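Local coordinates for protein 3-oxosteroid 1-dehydrogenase (Sterolibacterium denitrificans, PDB 7P18) that probably catalyses the FAD-dependent 1,2-dehydrogenation of 3-oxosteroids to 3-oxo-Delta(1)-steroids, passing the electrons to an acceptor, at residues 344-349 and 389-394; 445-448 and 453-456. One frame throughout, in Å; residues are numbered along the deposited sequence.

Overall arrangement
Both contacts lie in the same outlying part of the FAD-dependent dehydrogenase, their centres about 25 Å (contact 1) and about 30 Å (contact 2) from the centre of the chain and on the same side of it. The two centres are about 15 Å apart; the nearest atoms stay about 7 Å from one another, so they do not touch. Both segments of contact 1 precede those of contact 2 in the sequence. Ile347, in segment 344-349 but beyond the touching residues, packs on Ser440 and Asn444 of helix 434-450, whose later residues 445-448 form half of contact 2. Neither contact belongs to an annotated site. The side chain of Phe391 is about 14 Å from the bound androsta-1,4-diene-3,17-dione, too far for direct contact.

Contact 1 (344-349 and 389-394); sequences PGCIVV and GKFRYN
Phe391, on helix 389-394, brings the CD2-CE2 side of its ring to the Pro344 carbonyl, Gly345 and Cys346, in the approach to strand 347-349. This strand pairs antiparallel with 383-387; the chain passes from 383-387 through Asp388 into the helix, so the contact packs that helix on the loop leading into the neighbouring strand. Asp388 OD1 accepts a hydrogen bond from Phe391 N. Backbone atoms make the closest approach: Pro344 O meets the ring edge near its plane, 3.1 Å from Phe391 CD2, while Gly345 C lies obliquely at 3.7 Å from the same carbon. A side chain at Gly345 would crowd both that ring and the carbonyl O of Pro344. Phe391 leaves the helix toward the loop, and chi1 of -171°, with CG opposite the backbone N, carries the ring on to it. Around the ring, Phe387 meets it with planes inclined and Tyr395 edge-to-face. No hydrogen bond spans the segments. The apolar part is Cys346 CB, 3.6 Å from Phe391 CE2. Chi1 of 69° sets the sulfur between backbone N and carbonyl carbon, giving an oblique sulfur-aromatic contact: Cys346 SG is 4.9 Å from the Phe391 ring centroid, 54° off the normal.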
ATOM      1  N   PRO A 344       4.798  21.730  -4.997  1.00 22.52           N
ATOM      2  CA  PRO A 344       4.363  22.867  -5.795  1.00 23.22           C
ATOM      3  C   PRO A 344       5.083  22.983  -7.148  1.00 24.97           C
ATOM      4  O   PRO A 344       6.272  22.826  -7.177  1.00 25.88           O
ATOM      5  CB  PRO A 344       4.688  24.048  -4.847  1.00 22.18           C
ATOM      6  CG  PRO A 344       5.883  23.615  -4.144  1.00 23.89           C
ATOM      7  CD  PRO A 344       5.647  22.132  -3.870  1.00 24.49           C
ATOM      8  N   GLY A 345       4.316  23.220  -8.216  1.00 22.79           N
ATOM      9  CA  GLY A 345       4.849  23.447  -9.572  1.00 27.46           C
ATOM     10  C   GLY A 345       4.592  22.288 -10.536  1.00 27.54           C
ATOM     11  O   GLY A 345       5.126  22.352 -11.641  1.00 28.73           O
ATOM     12  N   CYS A 346       3.842  21.260 -10.143  1.00 25.48           N
ATOM     13  CA  CYS A 346       3.542  20.137 -11.083  1.00 26.37           C
ATOM     14  C   CYS A 346       2.049  20.096 -11.365  1.00 31.34           C
ATOM     15  O   CYS A 346       1.249  20.383 -10.447  1.00 34.33           O
ATOM     16  CB  CYS A 346       4.058  18.819 -10.561  1.00 28.51           C
ATOM     17  SG  CYS A 346       3.191  18.182  -9.098  1.00 28.05           S
ATOM     18  N   ILE A 347       1.668  19.783 -12.603  1.00 24.91           N
ATOM     19  CA  ILE A 347       0.229  19.649 -12.961  1.00 23.71           C
ATOM     20  C   ILE A 347       0.025  18.320 -13.673  1.00 24.93           C
ATOM     21  O   ILE A 347       0.976  17.821 -14.278  1.00 22.94           O
ATOM     22  CB  ILE A 347      -0.300  20.835 -13.786  1.00 25.39           C
ATOM     23  CG1 ILE A 347       0.459  21.070 -15.092  1.00 24.81           C
ATOM     24  CG2 ILE A 347      -0.355  22.092 -12.930  1.00 25.84           C
ATOM     25  CD1 ILE A 347      -0.319  21.980 -16.032  1.00 26.75           C
ATOM     26  N   VAL A 348      -1.192  17.791 -13.581  1.00 21.60           N
ATOM     27  CA  VAL A 348      -1.586  16.570 -14.329  1.00 22.96           C
ATOM     28  C   VAL A 348      -2.589  16.972 -15.380  1.00 22.17           C
ATOM     29  O   VAL A 348      -3.581  17.611 -15.045  1.00 24.05           O
ATOM     30  CB  VAL A 348      -2.126  15.500 -13.357  1.00 21.84           C
ATOM     31  CG1 VAL A 348      -2.785  14.349 -14.101  1.00 24.05           C
ATOM     32  CG2 VAL A 348      -0.973  15.030 -12.472  1.00 22.28           C
ATOM     33  N   VAL A 349      -2.361  16.526 -16.621  1.00 24.18           N
ATOM     34  CA  VAL A 349      -3.262  16.834 -17.754  1.00 22.98           C
ATOM     35  C   VAL A 349      -3.589  15.553 -18.512  1.00 21.91           C
ATOM     36  O   VAL A 349      -2.798  14.587 -18.465  1.00 22.42           O
ATOM     37  CB  VAL A 349      -2.649  17.888 -18.700  1.00 23.99           C
ATOM     38  CG1 VAL A 349      -2.430  19.198 -17.952  1.00 25.44           C
ATOM     39  CG2 VAL A 349      -1.365  17.368 -19.352  1.00 24.63           C
ATOM     40  N   GLY A 389      12.112  23.321 -14.746  1.00 26.41           N
ATOM     41  CA  GLY A 389      13.475  23.045 -14.255  1.00 26.00           C
ATOM     42  C   GLY A 389      13.694  23.374 -12.792  1.00 26.33           C
ATOM     43  O   GLY A 389      14.609  22.779 -12.204  1.00 26.83           O
ATOM     44  N   LYS A 390      12.925  24.296 -12.212  1.00 27.23           N
ATOM     45  CA  LYS A 390      13.060  24.575 -10.762  1.00 29.21           C
ATOM     46  C   LYS A 390      12.488  23.398  -9.959  1.00 27.76           C
ATOM     47  O   LYS A 390      13.127  22.977  -8.979  1.00 29.01           O
ATOM     48  CB  LYS A 390      12.367  25.882 -10.381  1.00 31.56           C
ATOM     49  CG  LYS A 390      12.413  26.135  -8.878  1.00 32.93           C
ATOM     50  CD  LYS A 390      11.795  27.438  -8.462  1.00 36.07           C
ATOM     51  CE  LYS A 390      11.925  27.681  -6.979  1.00 37.05           C
ATOM     52  NZ  LYS A 390      11.580  29.082  -6.656  1.00 39.47           N
ATOM     53  N   PHE A 391      11.325  22.870 -10.360  1.00 29.24           N
ATOM     54  CA  PHE A 391      10.746  21.650  -9.713  1.00 25.38           C
ATOM     55  C   PHE A 391      11.782  20.529  -9.790  1.00 22.43           C
ATOM     56  O   PHE A 391      12.167  19.848  -8.791  1.00 25.99           O
ATOM     57  CB  PHE A 391       9.423  21.310 -10.392  1.00 26.90           C
ATOM     58  CG  PHE A 391       8.646  20.233  -9.678  1.00 27.40           C
ATOM     59  CD1 PHE A 391       9.077  18.915  -9.699  1.00 26.69           C
ATOM     60  CD2 PHE A 391       7.514  20.551  -8.958  1.00 23.67           C
ATOM     61  CE1 PHE A 391       8.378  17.925  -9.017  1.00 28.04           C
ATOM     62  CE2 PHE A 391       6.803  19.550  -8.297  1.00 24.90           C
ATOM     63  CZ  PHE A 391       7.250  18.245  -8.311  1.00 24.85           C
ATOM     64  N   ARG A 392      12.272  20.302 -11.007  1.00 26.87           N
ATOM     65  CA  ARG A 392      13.251  19.237 -11.318  1.00 24.86           C
ATOM     66  C   ARG A 392      14.442  19.324 -10.381  1.00 26.13           C
ATOM     67  O   ARG A 392      14.862  18.278  -9.855  1.00 26.37           O
ATOM     68  CB  ARG A 392      13.748  19.329 -12.760  1.00 25.56           C
ATOM     69  CG  ARG A 392      14.715  18.219 -13.140  1.00 26.47           C
ATOM     70  CD  ARG A 392      14.052  16.851 -13.349  1.00 28.92           C
ATOM     71  NE  ARG A 392      15.112  15.872 -13.543  1.00 26.91           N
ATOM     72  CZ  ARG A 392      15.752  15.219 -12.569  1.00 28.02           C
ATOM     73  NH1 ARG A 392      15.382  15.293 -11.301  1.00 31.29           N
ATOM     74  NH2 ARG A 392      16.771  14.456 -12.882  1.00 30.70           N
ATOM     75  N   TYR A 393      14.989  20.529 -10.225  1.00 26.82           N
ATOM     76  CA  TYR A 393      16.193  20.765  -9.378  1.00 29.28           C
ATOM     77  C   TYR A 393      15.870  20.462  -7.908  1.00 29.44           C
ATOM     78  O   TYR A 393      16.730  19.883  -7.208  1.00 31.34           O
ATOM     79  CB  TYR A 393      16.683  22.209  -9.524  1.00 32.39           C
ATOM     80  CG  TYR A 393      17.929  22.534  -8.730  1.00 38.33           C
ATOM     81  CD1 TYR A 393      19.192  22.179  -9.183  1.00 46.33           C
ATOM     82  CD2 TYR A 393      17.838  23.198  -7.522  1.00 41.74           C
ATOM     83  CE1 TYR A 393      20.331  22.497  -8.458  1.00 51.91           C
ATOM     84  CE2 TYR A 393      18.963  23.504  -6.776  1.00 49.23           C
ATOM     85  CZ  TYR A 393      20.216  23.162  -7.253  1.00 49.31           C
ATOM     86  OH  TYR A 393      21.332  23.448  -6.520  1.00 65.21           O
ATOM     87  N   ASN A 394      14.690  20.881  -7.448  1.00 30.05           N
ATOM     88  CA  ASN A 394      14.327  20.884  -5.996  1.00 29.49           C
ATOM     89  C   ASN A 394      13.783  19.542  -5.488  1.00 31.92           C
ATOM     90  O   ASN A 394      14.007  19.246  -4.290  1.00 29.98           O
ATOM     91  CB  ASN A 394      13.393  22.037  -5.679  1.00 33.99           C
ATOM     92  CG  ASN A 394      14.206  23.328  -5.668  1.00 35.39           C
ATOM     93  OD1 ASN A 394      14.150  24.118  -6.591  1.00 41.48           O
ATOM     94  ND2 ASN A 394      15.179  23.369  -4.803  1.00 37.33           N
TER

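Contact 2 (445-448 and 453-456); sequences NQYA and DREF
One face of the Tyr447 ring carries the backbone of Asp453 and Arg454: Arg454 N stands 3.6 Å above the plane of the Tyr447 ring, over its centre, and Asp453 CA lies toward the rim in a CH-pi contact, 4.1 Å from the Tyr447 centroid. Arg454 CG packs at 3.6 Å from Tyr447 CE1, while its guanidinium turns away to a salt bridge with Asp450. At the ring edge, in plane, is Glu455 OE2. Tyr447 OH donates to Glu455 OE2 at 2.5 Å, meeting the anti lone pair of that oxygen, the one away from OE1, with ring and carboxylate planes 76° apart. The ring thus ties helix 434-450 to the loop that follows it, where chi1 of 165° swings the Asp453 carboxylate beside its own carbonyl carbon. Asp453 OD1 accepts from Glu455 N, an Asx turn, and from Phe456 N, which extends it to an Asx motif; both donors are 3.1 Å from OD1 and on the same face of the carboxylate plane. The other oxygen, Asp453 OD2, forms a salt bridge with Arg355 and accepts a hydrogen bond from Lys458 N. Replacing Tyr447 with an alanine would probably leave Glu455 OE2 without its hydroxyl donor and uncover the backbone of Asp453 and Arg454 on the helix side.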
ATOM      1  N   ASN A 445      -0.165  29.438 -12.961  1.00 31.74           N
ATOM      2  CA  ASN A 445       0.687  30.584 -12.557  1.00 32.36           C
ATOM      3  C   ASN A 445      -0.188  31.618 -11.832  1.00 28.99           C
ATOM      4  O   ASN A 445       0.278  32.157 -10.808  1.00 34.46           O
ATOM      5  CB  ASN A 445       1.493  31.077 -13.771  1.00 33.65           C
ATOM      6  CG  ASN A 445       2.548  30.066 -14.189  1.00 34.34           C
ATOM      7  OD1 ASN A 445       2.738  29.052 -13.510  1.00 33.47           O
ATOM      8  ND2 ASN A 445       3.203  30.299 -15.322  1.00 34.11           N
ATOM      9  N   GLN A 446      -1.409  31.854 -12.306  1.00 32.80           N
ATOM     10  CA  GLN A 446      -2.374  32.752 -11.623  1.00 37.70           C
ATOM     11  C   GLN A 446      -2.740  32.164 -10.257  1.00 39.83           C
ATOM     12  O   GLN A 446      -2.736  32.927  -9.268  1.00 37.76           O
ATOM     13  CB  GLN A 446      -3.666  32.932 -12.404  1.00 38.87           C
ATOM     14  CG  GLN A 446      -3.508  33.555 -13.786  1.00 49.56           C
ATOM     15  CD  GLN A 446      -4.870  33.583 -14.442  1.00 56.97           C
ATOM     16  OE1 GLN A 446      -5.889  33.552 -13.754  1.00 60.19           O
ATOM     17  NE2 GLN A 446      -4.909  33.635 -15.769  1.00 58.49           N
ATOM     18  N   TYR A 447      -3.041  30.858 -10.195  1.00 35.16           N
ATOM     19  CA  TYR A 447      -3.434  30.181  -8.938  1.00 32.66           C
ATOM     20  C   TYR A 447      -2.305  30.300  -7.905  1.00 33.09           C
ATOM     21  O   TYR A 447      -2.575  30.547  -6.697  1.00 34.74           O
ATOM     22  CB  TYR A 447      -3.791  28.714  -9.191  1.00 30.88           C
ATOM     23  CG  TYR A 447      -4.953  28.469 -10.118  1.00 30.64           C
ATOM     24  CD1 TYR A 447      -5.918  29.440 -10.358  1.00 33.92           C
ATOM     25  CD2 TYR A 447      -5.132  27.219 -10.713  1.00 31.75           C
ATOM     26  CE1 TYR A 447      -6.992  29.200 -11.204  1.00 35.16           C
ATOM     27  CE2 TYR A 447      -6.200  26.969 -11.564  1.00 33.09           C
ATOM     28  CZ  TYR A 447      -7.131  27.959 -11.813  1.00 36.19           C
ATOM     29  OH  TYR A 447      -8.187  27.711 -12.633  1.00 41.26           O
ATOM     30  N   ALA A 448      -1.057  30.090  -8.337  1.00 32.50           N
ATOM     31  CA  ALA A 448       0.113  30.071  -7.436  1.00 33.17           C
ATOM     32  C   ALA A 448       0.291  31.464  -6.799  1.00 34.85           C
ATOM     33  O   ALA A 448       0.705  31.525  -5.598  1.00 37.24           O
ATOM     34  CB  ALA A 448       1.353  29.611  -8.153  1.00 31.99           C
ATOM     35  N   ASP A 453      -6.252  27.330  -6.092  1.00 31.87           N
ATOM     36  CA  ASP A 453      -6.560  26.534  -7.297  1.00 27.65           C
ATOM     37  C   ASP A 453      -8.072  26.600  -7.466  1.00 30.53           C
ATOM     38  O   ASP A 453      -8.798  25.901  -6.716  1.00 25.65           O
ATOM     39  CB  ASP A 453      -5.991  25.125  -7.131  1.00 28.33           C
ATOM     40  CG  ASP A 453      -6.550  24.123  -8.124  1.00 27.15           C
ATOM     41  OD1 ASP A 453      -7.210  24.546  -9.110  1.00 25.80           O
ATOM     42  OD2 ASP A 453      -6.355  22.907  -7.886  1.00 24.58           O
ATOM     43  N   ARG A 454      -8.528  27.421  -8.403  1.00 30.94           N
ATOM     44  CA  ARG A 454      -9.969  27.742  -8.554  1.00 32.05           C
ATOM     45  C   ARG A 454     -10.735  26.552  -9.131  1.00 33.25           C
ATOM     46  O   ARG A 454     -11.952  26.580  -9.029  1.00 36.64           O
ATOM     47  CB  ARG A 454     -10.166  28.958  -9.459  1.00 34.89           C
ATOM     48  CG  ARG A 454      -9.565  30.240  -8.908  1.00 36.62           C
ATOM     49  CD  ARG A 454     -10.246  30.745  -7.639  1.00 40.46           C
ATOM     50  NE  ARG A 454      -9.568  31.927  -7.106  1.00 44.41           N
ATOM     51  CZ  ARG A 454      -9.802  32.495  -5.927  1.00 44.20           C
ATOM     52  NH1 ARG A 454     -10.705  31.997  -5.099  1.00 46.43           N
ATOM     53  NH2 ARG A 454      -9.091  33.549  -5.557  1.00 48.72           N
ATOM     54  N   GLU A 455     -10.068  25.543  -9.708  1.00 31.26           N
ATOM     55  CA  GLU A 455     -10.755  24.383 -10.332  1.00 33.39           C
ATOM     56  C   GLU A 455     -10.795  23.182  -9.387  1.00 29.54           C
ATOM     57  O   GLU A 455     -11.860  22.591  -9.240  1.00 30.11           O
ATOM     58  CB  GLU A 455     -10.098  24.060 -11.673  1.00 32.92           C
ATOM     59  CG  GLU A 455     -10.440  25.111 -12.722  1.00 38.22           C
ATOM     60  CD  GLU A 455      -9.629  24.976 -13.988  1.00 45.03           C
ATOM     61  OE1 GLU A 455      -9.913  24.051 -14.761  1.00 55.41           O
ATOM     62  OE2 GLU A 455      -8.681  25.766 -14.170  1.00 56.18           O
ATOM     63  N   PHE A 456      -9.685  22.784  -8.786  1.00 26.63           N
ATOM     64  CA  PHE A 456      -9.651  21.550  -7.948  1.00 28.23           C
ATOM     65  C   PHE A 456      -9.143  21.792  -6.512  1.00 28.12           C
ATOM     66  O   PHE A 456      -8.977  20.780  -5.794  1.00 25.61           O
ATOM     67  CB  PHE A 456      -8.853  20.483  -8.688  1.00 27.20           C
ATOM     68  CG  PHE A 456      -9.432  20.166 -10.044  1.00 27.72           C
ATOM     69  CD1 PHE A 456     -10.652  19.517 -10.147  1.00 28.21           C
ATOM     70  CD2 PHE A 456      -8.802  20.593 -11.204  1.00 28.59           C
ATOM     71  CE1 PHE A 456     -11.213  19.266 -11.391  1.00 28.64           C
ATOM     72  CE2 PHE A 456      -9.353  20.343 -12.450  1.00 29.50           C
ATOM     73  CZ  PHE A 456     -10.547  19.652 -12.540  1.00 29.07           C
TER